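Local coordinates for epimerase domain-containing protein (Bacillus cereus HuA2-4, PDB 6ZLK) that interconverts UDP-glucuronic acid and UDP-galacturonic acid by epimerising the sugar at C4 with the help of a bound NAD, at residues 120-125 and 172-177; 231-236 and 288-293; 26-31 and 54-59. All coordinates share one frame; numbering follows the deposited sequence.

Contact 1: residues 120-125 and 172-177. With NAD (nicotinamide-adenine-dinucleotide), chain E.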
loop_
_atom_site.group_PDB
_atom_site.type_symbol
_atom_site.label_atom_id
_atom_site.label_comp_id
_atom_site.label_asym_id
_atom_site.label_seq_id
_atom_site.Cartn_x
_atom_site.Cartn_y
_atom_site.Cartn_z
ATOM N N LYS A 120 11.409 -12.967 16.089
ATOM C CA LYS A 120 10.102 -12.405 15.699
ATOM C C LYS A 120 10.326 -10.982 15.254
ATOM O O LYS A 120 11.179 -10.275 15.855
ATOM C CB LYS A 120 9.053 -12.353 16.821
ATOM C CG LYS A 120 8.496 -13.697 17.209
ATOM C CD LYS A 120 7.528 -13.664 18.340
ATOM C CE LYS A 120 6.812 -14.986 18.456
ATOM N NZ LYS A 120 6.362 -15.212 19.842
ATOM N N PHE A 121 9.596 -10.620 14.216
ATOM C CA PHE A 121 9.471 -9.237 13.733
ATOM C C PHE A 121 8.034 -8.853 13.927
ATOM O O PHE A 121 7.162 -9.316 13.173
ATOM C CB PHE A 121 9.902 -9.106 12.279
ATOM C CG PHE A 121 9.876 -7.695 11.773
ATOM C CD1 PHE A 121 8.716 -7.066 11.377
ATOM C CD2 PHE A 121 11.063 -7.014 11.607
ATOM C CE1 PHE A 121 8.729 -5.758 10.901
ATOM C CE2 PHE A 121 11.095 -5.742 11.075
ATOM C CZ PHE A 121 9.923 -5.086 10.771
ATOM N N ILE A 122 7.751 -8.130 15.017
ATOM C CA ILE A 122 6.386 -7.835 15.467
ATOM C C ILE A 122 6.019 -6.454 14.948
ATOM O O ILE A 122 6.509 -5.466 15.482
ATOM C CB ILE A 122 6.212 -7.993 16.968
ATOM C CG1 ILE A 122 6.672 -9.367 17.449
ATOM C CG2 ILE A 122 4.774 -7.744 17.365
ATOM C CD1 ILE A 122 6.725 -9.542 18.943
ATOM N N HIS A 123 5.219 -6.437 13.912
ATOM C CA HIS A 123 4.832 -5.225 13.153
ATOM C C HIS A 123 3.523 -4.698 13.672
ATOM O O HIS A 123 2.512 -5.422 13.636
ATOM C CB HIS A 123 4.795 -5.552 11.660
ATOM C CG HIS A 123 4.372 -4.394 10.846
ATOM N ND1 HIS A 123 5.293 -3.510 10.347
ATOM C CD2 HIS A 123 3.154 -3.974 10.436
ATOM C CE1 HIS A 123 4.638 -2.560 9.688
ATOM N NE2 HIS A 123 3.317 -2.818 9.717
ATOM N N ILE A 124 3.476 -3.461 14.118
ATOM C CA ILE A 124 2.253 -2.873 14.658
ATOM C C ILE A 124 1.501 -2.135 13.555
ATOM O O ILE A 124 2.081 -1.281 12.876
ATOM C CB ILE A 124 2.567 -1.982 15.860
ATOM C CG1 ILE A 124 2.664 -2.830 17.142
ATOM C CG2 ILE A 124 1.485 -0.945 15.983
ATOM C CD1 ILE A 124 3.519 -4.003 17.067
ATOM N N SER A 125 0.294 -2.588 13.301
ATOM C CA SER A 125 -0.617 -1.972 12.323
ATOM C C SER A 125 -1.865 -1.438 13.030
ATOM O O SER A 125 -1.897 -1.287 14.285
ATOM C CB SER A 125 -0.895 -2.972 11.229
ATOM O OG SER A 125 -1.637 -2.354 10.196
ATOM N N VAL A 172 4.989 -11.051 12.566
ATOM C CA VAL A 172 3.689 -11.126 13.246
ATOM C C VAL A 172 3.096 -9.724 13.105
ATOM O O VAL A 172 3.854 -8.759 13.333
ATOM C CB VAL A 172 3.853 -11.454 14.743
ATOM C CG1 VAL A 172 2.496 -11.447 15.401
ATOM C CG2 VAL A 172 4.601 -12.783 14.972
ATOM N N ILE A 173 1.846 -9.634 12.730
ATOM C CA ILE A 173 1.184 -8.310 12.591
ATOM C C ILE A 173 0.117 -8.141 13.659
ATOM O O ILE A 173 -0.756 -8.975 13.796
ATOM C CB ILE A 173 0.627 -8.101 11.172
ATOM C CG1 ILE A 173 1.729 -8.069 10.105
ATOM C CG2 ILE A 173 -0.267 -6.869 11.152
ATOM C CD1 ILE A 173 1.242 -8.317 8.702
ATOM N N LEU A 174 0.204 -7.084 14.447
ATOM C CA LEU A 174 -0.818 -6.729 15.444
ATOM C C LEU A 174 -1.572 -5.515 14.906
ATOM O O LEU A 174 -0.957 -4.507 14.623
ATOM C CB LEU A 174 -0.214 -6.449 16.828
ATOM C CG LEU A 174 0.723 -7.501 17.379
ATOM C CD1 LEU A 174 1.242 -7.074 18.772
ATOM C CD2 LEU A 174 -0.010 -8.836 17.449
ATOM N N ARG A 175 -2.875 -5.625 14.763
ATOM C CA ARG A 175 -3.738 -4.474 14.418
ATOM C C ARG A 175 -4.368 -3.925 15.684
ATOM O O ARG A 175 -5.345 -4.501 16.226
ATOM C CB ARG A 175 -4.845 -4.879 13.435
ATOM C CG ARG A 175 -4.294 -5.221 12.071
ATOM C CD ARG A 175 -5.400 -5.770 11.195
ATOM N NE ARG A 175 -4.884 -5.948 9.848
ATOM C CZ ARG A 175 -5.515 -6.622 8.884
ATOM N NH1 ARG A 175 -6.675 -7.187 9.102
ATOM N NH2 ARG A 175 -4.977 -6.756 7.693
ATOM N N TYR A 176 -3.838 -2.820 16.159
ATOM C CA TYR A 176 -4.460 -2.096 17.295
ATOM C C TYR A 176 -5.723 -1.340 16.886
ATOM O O TYR A 176 -5.810 -0.766 15.817
ATOM C CB TYR A 176 -3.452 -1.062 17.789
ATOM C CG TYR A 176 -2.180 -1.550 18.442
ATOM C CD1 TYR A 176 -1.934 -2.863 18.834
ATOM C CD2 TYR A 176 -1.149 -0.642 18.621
ATOM C CE1 TYR A 176 -0.762 -3.232 19.453
ATOM C CE2 TYR A 176 0.056 -1.014 19.188
ATOM C CZ TYR A 176 0.244 -2.297 19.656
ATOM O OH TYR A 176 1.437 -2.634 20.257
ATOM N N PHE A 177 -6.672 -1.290 17.809
ATOM C CA PHE A 177 -7.891 -0.457 17.749
ATOM C C PHE A 177 -7.829 0.648 18.809
ATOM O O PHE A 177 -7.736 0.417 20.057
ATOM C CB PHE A 177 -9.115 -1.326 17.974
ATOM C CG PHE A 177 -9.426 -2.294 16.856
ATOM C CD1 PHE A 177 -8.543 -3.280 16.450
ATOM C CD2 PHE A 177 -10.619 -2.146 16.177
ATOM C CE1 PHE A 177 -8.864 -4.089 15.374
ATOM C CE2 PHE A 177 -10.960 -2.979 15.115
ATOM C CZ PHE A 177 -10.064 -3.941 14.701
HETATM P PA NAD E . 3.466 8.109 18.179
HETATM O O1A NAD E . 3.465 9.135 17.112
HETATM O O2A NAD E . 3.256 8.518 19.607
HETATM O O5B NAD E . 4.711 7.150 18.121
HETATM C C5B NAD E . 5.400 6.791 16.906
HETATM C C4B NAD E . 6.849 7.199 17.014
HETATM O O4B NAD E . 7.511 6.824 15.785
HETATM C C3B NAD E . 7.082 8.688 17.205
HETATM O O3B NAD E . 7.573 9.022 18.498
HETATM C C2B NAD E . 7.983 9.064 16.024
HETATM O O2B NAD E . 8.995 10.013 16.308
HETATM C C1B NAD E . 8.601 7.714 15.644
HETATM N N9A NAD E . 9.026 7.617 14.259
HETATM C C8A NAD E . 8.280 7.850 13.133
HETATM N N7A NAD E . 8.945 7.684 12.021
HETATM C C5A NAD E . 10.238 7.401 12.457
HETATM C C6A NAD E . 11.445 7.161 11.782
HETATM N N6A NAD E . 11.596 7.245 10.442
HETATM N N1A NAD E . 12.535 6.852 12.524
HETATM C C2A NAD E . 12.413 6.802 13.870
HETATM N N3A NAD E . 11.337 7.066 14.625
HETATM C C4A NAD E . 10.285 7.333 13.855
HETATM O O3 NAD E . 2.265 7.132 17.754
HETATM P PN NAD E . 1.536 5.951 18.622
HETATM O O1N NAD E . 0.183 6.412 18.899
HETATM O O2N NAD E . 2.446 5.536 19.671
HETATM O O5D NAD E . 1.485 4.809 17.534
HETATM C C5D NAD E . 2.447 3.821 17.573
HETATM C C4D NAD E . 2.108 2.820 16.506
HETATM O O4D NAD E . 0.824 2.229 16.772
HETATM C C3D NAD E . 2.044 3.388 15.080
HETATM O O3D NAD E . 2.609 2.439 14.158
HETATM C C2D NAD E . 0.548 3.492 14.792
HETATM O O2D NAD E . 0.276 3.499 13.388
HETATM C C1D NAD E . 0.061 2.301 15.612
HETATM N N1N NAD E . -1.304 2.436 16.095
HETATM C C2N NAD E . -1.621 3.345 17.060
HETATM C C3N NAD E . -2.898 3.450 17.485
HETATM C C7N NAD E . -3.304 4.480 18.481
HETATM O O7N NAD E . -4.478 4.472 18.806
HETATM N N7N NAD E . -2.374 5.293 19.002
HETATM C C4N NAD E . -3.865 2.544 17.012
HETATM C C5N NAD E . -3.559 1.729 15.927
HETATM C C6N NAD E . -2.263 1.653 15.522
#
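Two parallel strands pair here in the buried centre of the Rossmann-type sheet that binds NAD; helix 148-167 connects them as a beta-alpha-beta crossover. Five backbone bonds form the ladder from Val172 N to Tyr176 N; Ser125 N to Leu174 O is short, at 2.6 Å. Ile122, Ile124, Val172 and Leu174 pack on one face, where branched aliphatic groups fill a core without polar demands: Ile122 CG2 lies 3.9 Å from Leu174 CD1. The other face carries His123, Ile173, Ser125 and Arg175. Glu157 is hydrogen-bonded to Ser125 OG and forms a salt bridge with Arg175 NH2, while Arg175 NH1 is bonded to Tyr130.

Toward the cofactor, Ile124 lies against the Tyr176 ring, with CG2 3.5 Å from CE2. With chi1 at -84°, Ile124 has CG1 beside its own backbone N, and this branch runs past the phenol end while CG2 also reaches NAD O4D at 3.3 Å. Tyr176 OH is hydrogen-bonded to Thr225, which anchors the ring's far end. Ser125 O accepts from Tyr176 N at 3.1 Å, the donor standing 48° above the carbonyl plane. The nicotinamide ring closes the contact: Tyr176 CB sits over its face, 3.4 Å from C5N, while Ser125 O approaches C6N at 3.2 Å.

Contact 2: residues 231-236 and 288-293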
loop_
_atom_site.group_PDB
_atom_site.type_symbol
_atom_site.label_atom_id
_atom_site.label_comp_id
_atom_site.label_asym_id
_atom_site.label_seq_id
_atom_site.Cartn_x
_atom_site.Cartn_y
_atom_site.Cartn_z
ATOM N N THR A 231 4.123 -15.719 23.986
ATOM C CA THR A 231 3.203 -16.867 23.797
ATOM C C THR A 231 4.038 -18.104 23.442
ATOM O O THR A 231 5.059 -17.988 22.702
ATOM C CB THR A 231 2.162 -16.587 22.707
ATOM O OG1 THR A 231 1.335 -17.759 22.626
ATOM C CG2 THR A 231 2.753 -16.346 21.342
ATOM N N LYS A 232 3.525 -19.264 23.833
ATOM C CA LYS A 232 4.112 -20.567 23.430
ATOM C C LYS A 232 3.593 -21.010 22.060
ATOM O O LYS A 232 4.220 -21.930 21.470
ATOM C CB LYS A 232 3.809 -21.594 24.526
ATOM C CG LYS A 232 4.564 -21.333 25.828
ATOM C CD LYS A 232 6.012 -20.935 25.569
ATOM C CE LYS A 232 6.887 -20.904 26.808
ATOM N NZ LYS A 232 8.203 -20.296 26.504
ATOM N N LYS A 233 2.540 -20.380 21.543
ATOM C CA LYS A 233 1.928 -20.767 20.256
ATOM C C LYS A 233 2.824 -20.269 19.118
ATOM O O LYS A 233 3.497 -19.254 19.303
ATOM C CB LYS A 233 0.504 -20.232 20.167
ATOM C CG LYS A 233 -0.474 -20.857 21.148
ATOM C CD LYS A 233 -1.748 -21.324 20.476
ATOM C CE LYS A 233 -2.544 -22.312 21.296
ATOM N NZ LYS A 233 -2.318 -22.122 22.747
ATOM N N ASN A 234 2.876 -20.990 18.001
ATOM C CA ASN A 234 3.545 -20.509 16.773
ATOM C C ASN A 234 2.584 -19.514 16.122
ATOM O O ASN A 234 1.541 -19.933 15.615
ATOM C CB ASN A 234 3.993 -21.611 15.811
ATOM C CG ASN A 234 4.958 -21.040 14.787
ATOM O OD1 ASN A 234 4.688 -20.015 14.185
ATOM N ND2 ASN A 234 6.104 -21.672 14.599
ATOM N N ILE A 235 2.952 -18.233 16.116
ATOM C CA ILE A 235 2.115 -17.140 15.568
ATOM C C ILE A 235 2.771 -16.475 14.357
ATOM O O ILE A 235 2.259 -15.455 13.856
ATOM C CB ILE A 235 1.756 -16.120 16.665
ATOM C CG1 ILE A 235 2.987 -15.386 17.199
ATOM C CG2 ILE A 235 0.993 -16.805 17.779
ATOM C CD1 ILE A 235 2.654 -14.225 18.108
ATOM N N ILE A 236 3.828 -17.058 13.840
ATOM C CA ILE A 236 4.550 -16.437 12.706
ATOM C C ILE A 236 3.611 -16.415 11.501
ATOM O O ILE A 236 2.921 -17.436 11.224
ATOM C CB ILE A 236 5.868 -17.148 12.394
ATOM C CG1 ILE A 236 6.813 -17.232 13.594
ATOM C CG2 ILE A 236 6.482 -16.471 11.200
ATOM C CD1 ILE A 236 7.031 -15.956 14.357
ATOM N N SER A 288 -7.353 -14.111 21.630
ATOM C CA SER A 288 -7.666 -15.019 22.757
ATOM C C SER A 288 -6.986 -16.380 22.544
ATOM O O SER A 288 -6.332 -16.876 23.435
ATOM C CB SER A 288 -9.181 -15.176 22.931
ATOM O OG SER A 288 -9.406 -16.136 23.948
ATOM N N THR A 289 -7.157 -16.973 21.370
ATOM C CA THR A 289 -6.604 -18.295 21.014
ATOM C C THR A 289 -5.078 -18.257 21.058
ATOM O O THR A 289 -4.488 -19.116 21.719
ATOM C CB THR A 289 -7.051 -18.764 19.640
ATOM O OG1 THR A 289 -8.479 -18.787 19.589
ATOM C CG2 THR A 289 -6.484 -20.121 19.288
ATOM N N LEU A 290 -4.454 -17.301 20.382
ATOM C CA LEU A 290 -2.988 -17.341 20.163
ATOM C C LEU A 290 -2.199 -16.700 21.288
ATOM O O LEU A 290 -1.069 -17.161 21.456
ATOM C CB LEU A 290 -2.658 -16.680 18.841
ATOM C CG LEU A 290 -3.273 -17.330 17.620
ATOM C CD1 LEU A 290 -2.925 -16.535 16.400
ATOM C CD2 LEU A 290 -2.810 -18.757 17.440
ATOM N N LEU A 291 -2.790 -15.714 21.983
ATOM C CA LEU A 291 -2.039 -14.884 22.955
ATOM C C LEU A 291 -2.636 -15.005 24.352
ATOM O O LEU A 291 -2.062 -14.406 25.246
ATOM C CB LEU A 291 -2.031 -13.423 22.545
ATOM C CG LEU A 291 -1.612 -13.134 21.113
ATOM C CD1 LEU A 291 -1.694 -11.645 20.876
ATOM C CD2 LEU A 291 -0.221 -13.687 20.807
ATOM N N GLN A 292 -3.746 -15.719 24.534
ATOM C CA GLN A 292 -4.502 -15.679 25.799
ATOM C C GLN A 292 -4.820 -14.220 26.137
ATOM O O GLN A 292 -4.923 -13.858 27.291
ATOM C CB GLN A 292 -3.763 -16.445 26.898
ATOM C CG GLN A 292 -3.684 -17.934 26.615
ATOM C CD GLN A 292 -3.134 -18.617 27.843
ATOM O OE1 GLN A 292 -1.923 -18.650 28.058
ATOM N NE2 GLN A 292 -4.027 -19.085 28.703
ATOM N N TYR A 293 -5.074 -13.409 25.112
ATOM C CA TYR A 293 -5.453 -11.990 25.299
ATOM C C TYR A 293 -6.873 -11.895 25.813
ATOM O O TYR A 293 -7.824 -12.462 25.261
ATOM C CB TYR A 293 -5.289 -11.246 23.976
ATOM C CG TYR A 293 -5.637 -9.787 24.088
ATOM C CD1 TYR A 293 -4.861 -8.959 24.883
ATOM C CD2 TYR A 293 -6.699 -9.247 23.381
ATOM C CE1 TYR A 293 -5.204 -7.631 25.035
ATOM C CE2 TYR A 293 -7.028 -7.907 23.510
ATOM C CZ TYR A 293 -6.231 -7.101 24.285
ATOM O OH TYR A 293 -6.532 -5.770 24.384
HETATM O O HOH W 1 -0.731 -18.004 25.140
#
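The flat groups that link Thr231 to the end of helix 285-291 are a peptide carbonyl and a carboxamide, and no ring is stacked between the segments. Leu290 O, at the C-terminal end of the helix, receives Thr231 OG1 almost end-on, with a C=O...O angle of 161° and a length of 2.7 Å. The Gln292 amide is met at its oxygen: a water donates to both OE1 and Thr231 OG1.

Thr231 also begins an ST turn, because its OG1 accepts from Lys233 N at 3.1 Å. Threonine suits the place: one hydroxyl donates to the helix end while accepting from its own loop and, more distantly, from the water. Its OG1 is anti to the backbone N (chi1 -180°), and the methyl CG2 is left to meet Leu291 CD2.

Below this polar end the contact is aliphatic. Ile235 CG2 lies 3.8 Å from Leu290 CB, the two side chains running past each other in opposite directions, whereas Ile235 and Leu291 cross at about a right angle, touching through CD1 and CD2. Leu290 and Leu291 continue onto Ile240 of strand 239-242, so the loop and the helix share a hydrophobic layer with the sheet. On the solvent-exposed side, a bent Lys233 lays its methylenes across Leu290, with CD 4.1 Å from Leu290 CD2 and 3.7 Å from Thr289 O.

Contact 3: residues 26-31 and 54-59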
loop_
_atom_site.group_PDB
_atom_site.type_symbol
_atom_site.label_atom_id
_atom_site.label_comp_id
_atom_site.label_asym_id
_atom_site.label_seq_id
_atom_site.Cartn_x
_atom_site.Cartn_y
_atom_site.Cartn_z
ATOM N N TYR A 26 15.228 -9.014 29.912
ATOM C CA TYR A 26 15.078 -8.291 28.634
ATOM C C TYR A 26 16.001 -7.086 28.609
ATOM O O TYR A 26 16.087 -6.309 29.576
ATOM C CB TYR A 26 13.643 -7.842 28.381
ATOM C CG TYR A 26 12.666 -8.958 28.210
ATOM C CD1 TYR A 26 13.095 -10.252 27.941
ATOM C CD2 TYR A 26 11.319 -8.726 28.287
ATOM C CE1 TYR A 26 12.169 -11.267 27.718
ATOM C CE2 TYR A 26 10.383 -9.733 28.092
ATOM C CZ TYR A 26 10.822 -11.007 27.781
ATOM O OH TYR A 26 9.915 -12.034 27.573
ATOM N N HIS A 27 16.617 -6.893 27.461
ATOM C CA HIS A 27 17.372 -5.672 27.137
ATOM C C HIS A 27 16.637 -4.999 25.988
ATOM O O HIS A 27 16.210 -5.692 25.058
ATOM C CB HIS A 27 18.792 -6.013 26.750
ATOM C CG HIS A 27 19.562 -6.583 27.875
ATOM N ND1 HIS A 27 20.645 -5.957 28.413
ATOM C CD2 HIS A 27 19.396 -7.730 28.563
ATOM C CE1 HIS A 27 21.132 -6.743 29.384
ATOM N NE2 HIS A 27 20.375 -7.804 29.515
ATOM N N VAL A 28 16.571 -3.689 26.010
ATOM C CA VAL A 28 15.755 -2.963 25.013
ATOM C C VAL A 28 16.593 -1.852 24.407
ATOM O O VAL A 28 17.295 -1.106 25.157
ATOM C CB VAL A 28 14.504 -2.369 25.659
ATOM C CG1 VAL A 28 13.706 -1.532 24.674
ATOM C CG2 VAL A 28 13.643 -3.468 26.244
ATOM N N VAL A 29 16.529 -1.746 23.099
ATOM C CA VAL A 29 17.092 -0.620 22.315
ATOM C C VAL A 29 15.901 0.122 21.710
ATOM O O VAL A 29 15.075 -0.531 21.044
ATOM C CB VAL A 29 18.043 -1.085 21.202
ATOM C CG1 VAL A 29 18.569 0.134 20.479
ATOM C CG2 VAL A 29 19.157 -1.949 21.711
ATOM N N GLY A 30 15.746 1.393 22.019
ATOM C CA GLY A 30 14.701 2.250 21.470
ATOM C C GLY A 30 15.279 3.147 20.418
ATOM O O GLY A 30 16.412 3.663 20.616
ATOM N N ILE A 31 14.613 3.301 19.296
ATOM C CA ILE A 31 15.076 4.238 18.261
ATOM C C ILE A 31 13.924 5.166 17.942
ATOM O O ILE A 31 12.804 4.687 17.660
ATOM C CB ILE A 31 15.679 3.531 17.027
ATOM C CG1 ILE A 31 16.232 4.562 16.034
ATOM C CG2 ILE A 31 14.681 2.580 16.360
ATOM C CD1 ILE A 31 17.137 3.953 14.980
ATOM N N SER A 54 19.886 0.181 33.289
ATOM C CA SER A 54 21.126 -0.300 32.647
ATOM C C SER A 54 20.799 -1.188 31.437
ATOM O O SER A 54 21.696 -1.421 30.630
ATOM C CB SER A 54 21.998 -1.023 33.661
ATOM O OG SER A 54 21.330 -2.152 34.126
ATOM N N ARG A 55 19.562 -1.623 31.276
ATOM C CA ARG A 55 19.193 -2.561 30.186
ATOM C C ARG A 55 18.471 -1.829 29.063
ATOM O O ARG A 55 18.035 -2.508 28.104
ATOM C CB ARG A 55 18.373 -3.721 30.711
ATOM C CG ARG A 55 19.191 -4.619 31.620
ATOM C CD ARG A 55 18.340 -5.676 32.264
ATOM N NE ARG A 55 17.467 -5.133 33.290
ATOM C CZ ARG A 55 16.141 -4.985 33.231
ATOM N NH1 ARG A 55 15.422 -5.357 32.191
ATOM N NH2 ARG A 55 15.492 -4.456 34.257
ATOM N N PHE A 56 18.490 -0.507 29.078
ATOM C CA PHE A 56 17.864 0.337 28.033
ATOM C C PHE A 56 18.923 1.206 27.365
ATOM O O PHE A 56 19.795 1.815 28.074
ATOM C CB PHE A 56 16.739 1.191 28.624
ATOM C CG PHE A 56 16.027 1.993 27.573
ATOM C CD1 PHE A 56 15.141 1.365 26.721
ATOM C CD2 PHE A 56 16.293 3.326 27.353
ATOM C CE1 PHE A 56 14.502 2.066 25.709
ATOM C CE2 PHE A 56 15.578 4.047 26.392
ATOM C CZ PHE A 56 14.700 3.397 25.554
ATOM N N GLN A 57 18.884 1.254 26.037
ATOM C CA GLN A 57 19.728 2.172 25.227
ATOM C C GLN A 57 18.805 2.918 24.289
ATOM O O GLN A 57 17.851 2.269 23.739
ATOM C CB GLN A 57 20.666 1.381 24.319
ATOM C CG GLN A 57 21.528 2.223 23.375
ATOM C CD GLN A 57 22.374 1.451 22.377
ATOM O OE1 GLN A 57 22.392 0.217 22.339
ATOM N NE2 GLN A 57 23.108 2.189 21.553
ATOM N N PHE A 58 19.012 4.201 24.105
ATOM C CA PHE A 58 18.225 5.017 23.164
ATOM C C PHE A 58 19.086 5.521 22.021
ATOM O O PHE A 58 20.242 5.973 22.242
ATOM C CB PHE A 58 17.531 6.125 23.924
ATOM C CG PHE A 58 16.640 6.943 23.050
ATOM C CD1 PHE A 58 15.472 6.393 22.537
ATOM C CD2 PHE A 58 16.973 8.242 22.717
ATOM C CE1 PHE A 58 14.648 7.143 21.734
ATOM C CE2 PHE A 58 16.120 8.996 21.929
ATOM C CZ PHE A 58 14.968 8.444 21.426
ATOM N N ILE A 59 18.535 5.479 20.800
ATOM C CA ILE A 59 19.168 6.054 19.592
ATOM C C ILE A 59 18.223 7.103 19.045
ATOM O O ILE A 59 17.089 6.783 18.626
ATOM C CB ILE A 59 19.458 4.964 18.550
ATOM C CG1 ILE A 59 20.377 3.886 19.112
ATOM C CG2 ILE A 59 20.011 5.546 17.261
ATOM C CD1 ILE A 59 20.344 2.620 18.317
#
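Strands 27-31 and 56-59, joined through helix 44-51, form a beta-alpha-beta unit at the edge of the Rossmann-type sheet, beside the NAD site. They run parallel, and four backbone bonds tie them from Val28 N to Ile59 N; Val28 N to Arg55 O is the straightest, at 171°.

Arg55 adds a side-chain bond at the strand entrance. Its chain bends at chi3 (-72°), which turns the guanidinium back so that NH1 donates to Tyr26 O at 2.9 Å, with the oxygen at the group's edge and only 5° from its plane. NH2 has a second acceptor in Leu21 O. On the way, Arg55 CG passes over one face of the His27 imidazole, 3.9 Å from the ring centroid, in a CH-pi contact; ring and guanidinium planes are nearly perpendicular.

Further along, Val28 CG1 packs on Phe56 CD1 at 3.8 Å, on the face covered by helices 11-21 and 44-51. Gly30 follows on this face, and with no side chain it lets the Phe56 ring lie close to the backbone, with CE1 4.0 Å from Gly30 N. On the other face Val29 CG1 meets Ile59 CD1 at 3.7 Å, and Ile31 CD1 meets Ile59 CG2. Backbone bonds thus set the pairing; valine and phenylalanine pack on the helix-covered face, and Val29, Ile31 and Ile59 on the other, while arginine, long and rich in donors, secures the solvent-side end by gripping carbonyls with two nitrogens.

Overall arrangement
Contacts 1 and 3 belong to the same sheet, about 20 Å apart between centres, and both are parallel strand pairs joined through a helix. Contact 1 is wholly buried near the middle of the chain and ends at the nicotinamide; contact 3 is a partly buried edge pair whose strand entrance is polar. Contact 2 is also only partly buried, but it joins a loop to a helix end, with one direct hydrogen bond instead of a ladder. It touches contact 1: Ile235 and Ile236 pack on Lys120 and Val172, extending the aliphatic layer outward. Contact 3 touches neither of the others but shares the sheet with contact 1, and the bound NAD touches contact 1 and lies near Ile31.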